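HIT domain-containing protein (Sulfolobus tokodaii, PDB 2EO4) binds a zinc ion and, as a member of the histidine triad family, probably acts as a nucleotide-binding hydrolase, perhaps on adenylyl sulfate. Local coordinates at residues K74-R79 / P101-D106; Y17-F22 / A59-L64; H43-L48 / V91-H96. All coordinates share one frame; numbering follows the deposited sequence.

In the fold
From the N terminus, residues 17-22 open the first loop, which contact 2 closes when the chain returns as helix 52-72 at 59-64. Residues 43-48 lie inside that loop, but their partner, 91-96, comes well after it, so contact 3 crosses contact 2. Contact 1 opens at 74-79, once contact 2 has closed, and is completed by 101-106; its segments alternate with those of contact 3, so these two cross as well, and none nests within another. Contact 2 ties helix 52-72 to the edge of the sheet, contact 1 pairs strands 77-84 and 97-102, and contact 3 joins two loops at the zinc. All three reach the second subunit.

Contact 1 (K74-R79 / P101-D106); sequences KADGLR and PTWEGD
The indole of W103 receives the methyl of A75 on one face, with CB of A75 3.9 Å above the ring plane and displaced toward the rim. At the indole edge, close to its plane, lies the carbonyl oxygen of K74, while NE1 donates to the neighbouring carbonyl of V73. The second flat group is the carboxylate of D76. Its OD2 accepts the backbone N-H of E104 at 2.9 Å in an almost straight bond (173°), met on the anti side and 20° out of the carboxylate plane. With CG anti to its carbonyl carbon (chi1 -67°), D76 reaches across to the chain that turns away after the strand.

Next to these groups the backbones pair. T102 O is gripped twice: D76 N, 3.0 Å from it, comes in the carbonyl plane, and G77 N, at 3.2 Å, from above that plane. T102 N returns a bond to G77 O at 2.9 Å. A side chain at G77 would run into OG1 of T102, so the glycine permits this close approach; that hydroxyl bonds instead to S87 of the second subunit. One residue on, CD2 of L78 rests 3.7 Å from CA of P101, under the cover of helix 52-72. On the sheet face of T102, its CG2 meets CD of R79 at 3.9 Å, the two side chains running about perpendicular.

K74, with positive phi, ends helix 52-72 in a Schellman motif, and A75 and D76 lead from it into strand 77-84. D76 and G77 together face T102, forming a classic beta bulge at the start of an antiparallel pair. L78 and R79 also pair with a strand of the second subunit, continuing the sheet across the dimer as in HINT-type members of the histidine triad family.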
# COMPACT_ATOMS: atom_id res chain seq x y z
N LYS A 74 3.86 -14.22 -14.43
CA LYS A 74 5.32 -14.15 -14.47
C LYS A 74 5.82 -12.71 -14.45
O LYS A 74 6.63 -12.30 -15.29
CB LYS A 74 5.84 -14.87 -15.72
CG LYS A 74 5.61 -16.38 -15.69
CD LYS A 74 6.33 -17.02 -14.52
CE LYS A 74 6.04 -18.52 -14.42
NZ LYS A 74 4.60 -18.78 -14.14
N ALA A 75 5.35 -11.95 -13.48
CA ALA A 75 5.75 -10.55 -13.35
C ALA A 75 7.13 -10.43 -12.71
O ALA A 75 7.52 -11.27 -11.90
CB ALA A 75 4.72 -9.79 -12.52
N ASP A 76 7.85 -9.38 -13.07
CA ASP A 76 9.17 -9.13 -12.50
C ASP A 76 9.00 -8.24 -11.27
O ASP A 76 9.86 -8.19 -10.40
CB ASP A 76 10.07 -8.45 -13.51
CG ASP A 76 10.39 -9.35 -14.68
OD1 ASP A 76 10.85 -10.48 -14.43
OD2 ASP A 76 10.19 -8.93 -15.84
N GLY A 77 7.87 -7.54 -11.23
CA GLY A 77 7.60 -6.67 -10.10
C GLY A 77 6.12 -6.42 -9.91
O GLY A 77 5.30 -6.86 -10.72
N LEU A 78 5.78 -5.72 -8.84
CA LEU A 78 4.40 -5.39 -8.53
C LEU A 78 4.35 -4.05 -7.82
O LEU A 78 5.22 -3.75 -7.01
CB LEU A 78 3.78 -6.43 -7.59
CG LEU A 78 3.73 -7.90 -8.00
CD1 LEU A 78 3.29 -8.72 -6.79
CD2 LEU A 78 2.78 -8.10 -9.17
N ARG A 79 3.32 -3.27 -8.13
CA ARG A 79 3.10 -1.98 -7.49
C ARG A 79 1.86 -2.18 -6.62
O ARG A 79 0.82 -2.58 -7.12
CB ARG A 79 2.78 -0.89 -8.52
CG ARG A 79 3.88 -0.57 -9.53
CD ARG A 79 3.31 0.21 -10.72
NE ARG A 79 2.61 1.42 -10.30
CZ ARG A 79 1.77 2.11 -11.07
NH1 ARG A 79 1.52 1.70 -12.31
NH2 ARG A 79 1.17 3.19 -10.60
N PRO A 101 0.81 -5.49 -11.76
CA PRO A 101 2.01 -6.18 -12.23
C PRO A 101 2.88 -5.37 -13.19
O PRO A 101 2.38 -4.57 -13.98
CB PRO A 101 1.46 -7.44 -12.90
CG PRO A 101 0.15 -7.67 -12.19
CD PRO A 101 -0.40 -6.26 -12.11
N THR A 102 4.19 -5.60 -13.11
CA THR A 102 5.13 -4.93 -13.99
C THR A 102 6.12 -5.95 -14.53
O THR A 102 6.29 -7.02 -13.94
CB THR A 102 5.90 -3.80 -13.26
OG1 THR A 102 6.69 -4.36 -12.20
CG2 THR A 102 4.94 -2.78 -12.68
N TRP A 103 6.77 -5.61 -15.64
CA TRP A 103 7.76 -6.49 -16.26
C TRP A 103 8.92 -5.64 -16.74
O TRP A 103 8.74 -4.47 -17.10
CB TRP A 103 7.15 -7.22 -17.46
CG TRP A 103 6.04 -8.15 -17.12
CD1 TRP A 103 6.14 -9.49 -16.86
CD2 TRP A 103 4.66 -7.81 -16.97
NE1 TRP A 103 4.90 -10.00 -16.56
CE2 TRP A 103 3.97 -8.99 -16.62
CE3 TRP A 103 3.93 -6.62 -17.10
CZ2 TRP A 103 2.59 -9.02 -16.39
CZ3 TRP A 103 2.56 -6.65 -16.87
CH2 TRP A 103 1.91 -7.84 -16.52
N GLU A 104 10.11 -6.21 -16.75
CA GLU A 104 11.27 -5.47 -17.23
C GLU A 104 11.22 -5.45 -18.75
O GLU A 104 11.79 -4.56 -19.39
CB GLU A 104 12.55 -6.13 -16.71
CG GLU A 104 12.94 -5.61 -15.33
CD GLU A 104 13.92 -6.51 -14.61
OE1 GLU A 104 14.87 -7.00 -15.25
OE2 GLU A 104 13.75 -6.72 -13.38
N GLY A 105 10.51 -6.41 -19.32
CA GLY A 105 10.37 -6.49 -20.76
C GLY A 105 8.90 -6.44 -21.14
O GLY A 105 8.24 -5.41 -20.98
N ASP A 106 8.38 -7.56 -21.64
CA ASP A 106 6.97 -7.66 -22.03
C ASP A 106 6.35 -8.84 -21.31
O ASP A 106 7.05 -9.76 -20.89
CB ASP A 106 6.86 -7.87 -23.55
CG ASP A 106 7.47 -6.74 -24.34
OD1 ASP A 106 7.00 -5.59 -24.21
OD2 ASP A 106 8.43 -6.99 -25.11
O HOH W 1 11.64 -5.84 -11.65

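Contact 2 (Y17-F22 / A59-L64); sequences YEDEKF and AKVVKL
The turn after strand 15-18 faces helix segment 59-64 without any backbone bond between them, the closest alpha carbons being CA of F22 and CA of V61, 7.7 Å apart. V61 divides its two methyls between two rings: CG1 lies 3.7 Å from CE2 of Y17, and CG2 is 4.0 Å from CG of F22. One helical turn on, CD2 of L64 meets CE1 of Y17 at 3.8 Å, the two side chains crossing at about a right angle. The phenol reaches the helix because CG of Y17 stands opposite its backbone N (chi1 177°).

D19 braces both the phenol and the turn. Its OD2 accepts the hydroxyl of Y17 at 2.6 Å. OD1 takes the backbone N-H of K21, an Asx turn, and that of F22, which makes an Asx motif. Replacing Y17 with an alanine is likely to open a gap beside V61 and L64 and to deprive D19 OD2 of its hydroxyl partner.

V61 also packs on V38 of strand 36-40, while Y17 and L64 both touch K140 of helix 122-143. Helix 52-72 thus lies against the sheet here, with V62 turned to Y47 of the second subunit.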
# COMPACT_ATOMS: atom_id res chain seq x y z
N TYR A 17 -9.81 -14.51 -5.57
CA TYR A 17 -9.63 -14.91 -4.17
C TYR A 17 -10.84 -14.50 -3.35
O TYR A 17 -11.41 -13.43 -3.56
CB TYR A 17 -8.39 -14.27 -3.54
CG TYR A 17 -8.24 -14.61 -2.07
CD1 TYR A 17 -7.61 -15.79 -1.67
CD2 TYR A 17 -8.78 -13.79 -1.08
CE1 TYR A 17 -7.53 -16.15 -0.33
CE2 TYR A 17 -8.70 -14.13 0.27
CZ TYR A 17 -8.07 -15.31 0.64
OH TYR A 17 -7.99 -15.67 1.97
N GLU A 18 -11.23 -15.35 -2.41
CA GLU A 18 -12.35 -15.01 -1.56
C GLU A 18 -12.41 -15.89 -0.32
O GLU A 18 -12.14 -17.09 -0.39
CB GLU A 18 -13.68 -15.12 -2.33
CG GLU A 18 -14.91 -14.81 -1.48
CD GLU A 18 -16.22 -14.82 -2.28
OE1 GLU A 18 -16.28 -15.49 -3.33
OE2 GLU A 18 -17.19 -14.17 -1.84
N ASP A 19 -12.69 -15.26 0.81
CA ASP A 19 -12.87 -15.98 2.06
C ASP A 19 -14.05 -15.30 2.75
O ASP A 19 -14.75 -14.50 2.13
CB ASP A 19 -11.61 -15.98 2.95
CG ASP A 19 -11.11 -14.60 3.31
OD1 ASP A 19 -11.93 -13.71 3.62
OD2 ASP A 19 -9.87 -14.41 3.33
N GLU A 20 -14.28 -15.60 4.02
CA GLU A 20 -15.41 -15.01 4.72
C GLU A 20 -15.41 -13.50 4.87
O GLU A 20 -16.47 -12.88 4.92
CB GLU A 20 -15.56 -15.66 6.10
CG GLU A 20 -15.95 -17.12 6.05
CD GLU A 20 -17.25 -17.34 5.28
OE1 GLU A 20 -18.29 -16.78 5.69
OE2 GLU A 20 -17.22 -18.08 4.27
N LYS A 21 -14.23 -12.89 4.93
CA LYS A 21 -14.15 -11.44 5.12
C LYS A 21 -13.42 -10.63 4.06
O LYS A 21 -13.47 -9.40 4.09
CB LYS A 21 -13.52 -11.14 6.49
CG LYS A 21 -14.33 -11.66 7.67
CD LYS A 21 -13.76 -11.15 8.98
CE LYS A 21 -14.59 -11.63 10.17
NZ LYS A 21 -14.11 -11.03 11.45
N PHE A 22 -12.76 -11.30 3.13
CA PHE A 22 -12.02 -10.59 2.08
C PHE A 22 -12.20 -11.20 0.70
O PHE A 22 -12.70 -12.32 0.56
CB PHE A 22 -10.52 -10.58 2.42
CG PHE A 22 -10.20 -9.85 3.69
CD1 PHE A 22 -10.38 -10.46 4.92
CD2 PHE A 22 -9.75 -8.53 3.65
CE1 PHE A 22 -10.12 -9.77 6.10
CE2 PHE A 22 -9.49 -7.83 4.82
CZ PHE A 22 -9.67 -8.45 6.05
N ALA A 59 -3.53 -7.00 4.97
CA ALA A 59 -2.12 -7.05 4.59
C ALA A 59 -1.70 -8.47 4.24
O ALA A 59 -0.92 -8.69 3.32
CB ALA A 59 -1.25 -6.50 5.71
N LYS A 60 -2.21 -9.44 5.00
CA LYS A 60 -1.87 -10.84 4.78
C LYS A 60 -2.49 -11.36 3.48
O LYS A 60 -1.87 -12.14 2.76
CB LYS A 60 -2.34 -11.69 5.97
CG LYS A 60 -1.68 -11.28 7.28
CD LYS A 60 -2.22 -12.09 8.45
CE LYS A 60 -1.66 -11.55 9.76
NZ LYS A 60 -2.14 -12.33 10.94
N VAL A 61 -3.71 -10.94 3.20
CA VAL A 61 -4.38 -11.36 1.97
C VAL A 61 -3.65 -10.74 0.78
O VAL A 61 -3.44 -11.39 -0.24
CB VAL A 61 -5.87 -10.91 1.96
CG1 VAL A 61 -6.48 -11.18 0.60
CG2 VAL A 61 -6.64 -11.66 3.04
N VAL A 62 -3.26 -9.48 0.91
CA VAL A 62 -2.53 -8.80 -0.16
C VAL A 62 -1.24 -9.57 -0.48
O VAL A 62 -0.89 -9.74 -1.65
CB VAL A 62 -2.20 -7.34 0.24
CG1 VAL A 62 -1.21 -6.72 -0.74
CG2 VAL A 62 -3.48 -6.52 0.25
N LYS A 63 -0.54 -10.04 0.54
CA LYS A 63 0.69 -10.80 0.28
C LYS A 63 0.39 -12.06 -0.53
O LYS A 63 1.03 -12.32 -1.55
CB LYS A 63 1.39 -11.21 1.58
CG LYS A 63 2.65 -12.04 1.33
CD LYS A 63 3.35 -12.49 2.62
CE LYS A 63 4.53 -13.40 2.30
NZ LYS A 63 5.31 -13.81 3.51
N LEU A 64 -0.57 -12.86 -0.06
CA LEU A 64 -0.93 -14.10 -0.75
C LEU A 64 -1.34 -13.87 -2.20
O LEU A 64 -0.82 -14.51 -3.11
CB LEU A 64 -2.08 -14.80 -0.01
CG LEU A 64 -2.68 -16.01 -0.73
CD1 LEU A 64 -1.60 -17.07 -0.94
CD2 LEU A 64 -3.83 -16.59 0.10

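Contact 3 (H43-L48 / V91-H96). With ZN (zinc ion), chain B; PO4 (phosphate ion), chain C.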
# COMPACT_ATOMS: atom_id res chain seq x y z
N HIS A 43 -17.69 -2.69 4.29
CA HIS A 43 -17.48 -1.38 3.69
C HIS A 43 -16.82 -0.34 4.59
O HIS A 43 -17.33 -0.01 5.66
CB HIS A 43 -18.83 -0.84 3.19
CG HIS A 43 -18.72 0.45 2.43
ND1 HIS A 43 -18.65 0.50 1.06
CD2 HIS A 43 -18.65 1.73 2.86
CE1 HIS A 43 -18.54 1.75 0.67
NE2 HIS A 43 -18.54 2.52 1.74
N PHE A 44 -15.67 0.16 4.15
CA PHE A 44 -14.92 1.21 4.84
C PHE A 44 -14.61 2.22 3.74
O PHE A 44 -14.20 1.84 2.65
CB PHE A 44 -13.61 0.68 5.43
CG PHE A 44 -13.80 -0.25 6.59
CD1 PHE A 44 -14.27 0.23 7.81
CD2 PHE A 44 -13.51 -1.60 6.48
CE1 PHE A 44 -14.44 -0.62 8.90
CE2 PHE A 44 -13.67 -2.47 7.55
CZ PHE A 44 -14.14 -1.97 8.77
N GLU A 45 -14.81 3.51 4.01
CA GLU A 45 -14.56 4.55 3.02
C GLU A 45 -13.15 4.53 2.45
O GLU A 45 -12.95 4.75 1.25
CB GLU A 45 -14.84 5.93 3.62
CG GLU A 45 -16.31 6.20 3.88
CD GLU A 45 -17.13 6.26 2.60
OE1 GLU A 45 -16.84 7.13 1.75
OE2 GLU A 45 -18.05 5.44 2.45
N ASN A 46 -12.18 4.29 3.32
CA ASN A 46 -10.78 4.26 2.92
C ASN A 46 -9.95 3.54 3.97
O ASN A 46 -10.48 3.03 4.96
CB ASN A 46 -10.27 5.68 2.72
CG ASN A 46 -10.42 6.53 3.97
OD1 ASN A 46 -9.89 6.20 5.02
ND2 ASN A 46 -11.15 7.64 3.85
N TYR A 47 -8.64 3.50 3.76
CA TYR A 47 -7.70 2.83 4.66
C TYR A 47 -7.76 3.34 6.11
O TYR A 47 -7.67 2.55 7.05
CB TYR A 47 -6.28 2.99 4.10
CG TYR A 47 -5.22 2.13 4.76
CD1 TYR A 47 -4.59 2.54 5.94
CD2 TYR A 47 -4.84 0.92 4.19
CE1 TYR A 47 -3.60 1.76 6.53
CE2 TYR A 47 -3.85 0.13 4.78
CZ TYR A 47 -3.23 0.56 5.94
OH TYR A 47 -2.25 -0.22 6.51
N LEU A 48 -7.91 4.64 6.27
CA LEU A 48 -7.94 5.26 7.59
C LEU A 48 -9.19 4.96 8.42
O LEU A 48 -9.17 5.11 9.65
CB LEU A 48 -7.77 6.77 7.46
CG LEU A 48 -6.56 7.21 6.62
CD1 LEU A 48 -6.51 8.72 6.56
CD2 LEU A 48 -5.27 6.66 7.23
N VAL A 91 -11.48 7.01 -6.35
CA VAL A 91 -12.75 7.19 -7.05
C VAL A 91 -13.80 6.18 -6.59
O VAL A 91 -15.00 6.40 -6.76
CB VAL A 91 -12.59 7.09 -8.59
CG1 VAL A 91 -11.66 8.19 -9.08
CG2 VAL A 91 -12.07 5.72 -8.99
N ILE A 92 -13.35 5.06 -6.02
CA ILE A 92 -14.29 4.07 -5.48
C ILE A 92 -14.07 4.14 -3.97
O ILE A 92 -13.00 3.78 -3.47
CB ILE A 92 -14.01 2.64 -5.98
CG1 ILE A 92 -14.12 2.58 -7.50
CG2 ILE A 92 -15.02 1.68 -5.36
CD1 ILE A 92 -13.88 1.19 -8.09
N PHE A 93 -15.08 4.61 -3.25
CA PHE A 93 -14.95 4.77 -1.82
C PHE A 93 -15.31 3.57 -0.96
O PHE A 93 -16.18 3.63 -0.09
CB PHE A 93 -15.72 6.04 -1.42
CG PHE A 93 -15.16 7.27 -2.08
CD1 PHE A 93 -14.05 7.91 -1.55
CD2 PHE A 93 -15.67 7.71 -3.30
CE1 PHE A 93 -13.44 8.96 -2.22
CE2 PHE A 93 -15.07 8.77 -3.98
CZ PHE A 93 -13.95 9.39 -3.44
N HIS A 94 -14.59 2.49 -1.23
CA HIS A 94 -14.68 1.22 -0.52
C HIS A 94 -13.21 0.81 -0.53
O HIS A 94 -12.64 0.58 -1.60
CB HIS A 94 -15.50 0.20 -1.31
CG HIS A 94 -15.57 -1.15 -0.66
ND1 HIS A 94 -16.76 -1.71 -0.23
CD2 HIS A 94 -14.61 -2.06 -0.37
CE1 HIS A 94 -16.52 -2.89 0.30
NE2 HIS A 94 -15.22 -3.13 0.23
N LEU A 95 -12.61 0.75 0.65
CA LEU A 95 -11.20 0.41 0.78
C LEU A 95 -10.75 -0.75 -0.11
O LEU A 95 -11.28 -1.85 -0.03
CB LEU A 95 -10.88 0.07 2.24
CG LEU A 95 -9.51 -0.53 2.59
CD1 LEU A 95 -8.38 0.34 2.06
CD2 LEU A 95 -9.42 -0.66 4.11
N HIS A 96 -9.76 -0.48 -0.95
CA HIS A 96 -9.21 -1.50 -1.82
C HIS A 96 -7.75 -1.22 -2.09
O HIS A 96 -7.34 -0.07 -2.18
CB HIS A 96 -9.98 -1.61 -3.14
CG HIS A 96 -10.02 -0.34 -3.94
ND1 HIS A 96 -10.71 0.78 -3.53
CD2 HIS A 96 -9.50 -0.04 -5.15
CE1 HIS A 96 -10.63 1.71 -4.46
NE2 HIS A 96 -9.90 1.24 -5.46
ZN ZN B . -18.70 -0.93 -0.33
P PO4 C . -9.13 4.11 -6.78
O1 PO4 C . -9.37 2.79 -7.41
O2 PO4 C . -7.96 4.01 -5.87
O3 PO4 C . -8.85 5.12 -7.84
O4 PO4 C . -10.33 4.52 -6.00
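This is a metal-bridged contact between two loops, H43 in the one after strand 36-40 and H94 in the one leading into strand 97-102. Both histidines bind the zinc through ND1, at 2.0 Å from H43 and 2.1 Å from H94, with the ring planes 82° apart; C1 and C4 complete the site. Each ring is held at its other nitrogen too. NE2 of H43 donates in its ring plane to OE2 of E45 at 3.0 Å, approaching from above the carboxylate, and NE2 of H94 bonds to the carbonyl of P40. These second-shell acceptors should fix how the imidazoles are turned.

Beside the metal, L95 N donates to F44 O at 2.8 Å, almost in line with the carbonyl bond. With CG opposite its backbone N (chi1 171°), L95 packs on Y47, CD1 lying 3.9 Å from CB of Y47; the Y47 hydroxyl bonds to A59 O of the second subunit.

Segment 91-96 also lines the anion site. H96 ND1 donates to H94 O at 2.7 Å, which directs NE2 to phosphate O1, 2.5 Å away. The backbone N-H groups of V91 and I92 grip phosphate O4, and N83 and H98 also bind the ion. H94, H96 and H98 belong to the predicted histidine triad motif, with H96 the predicted nucleophile; the phosphate, probably from the crystallisation liquor, may mark where a nucleotide phosphate binds.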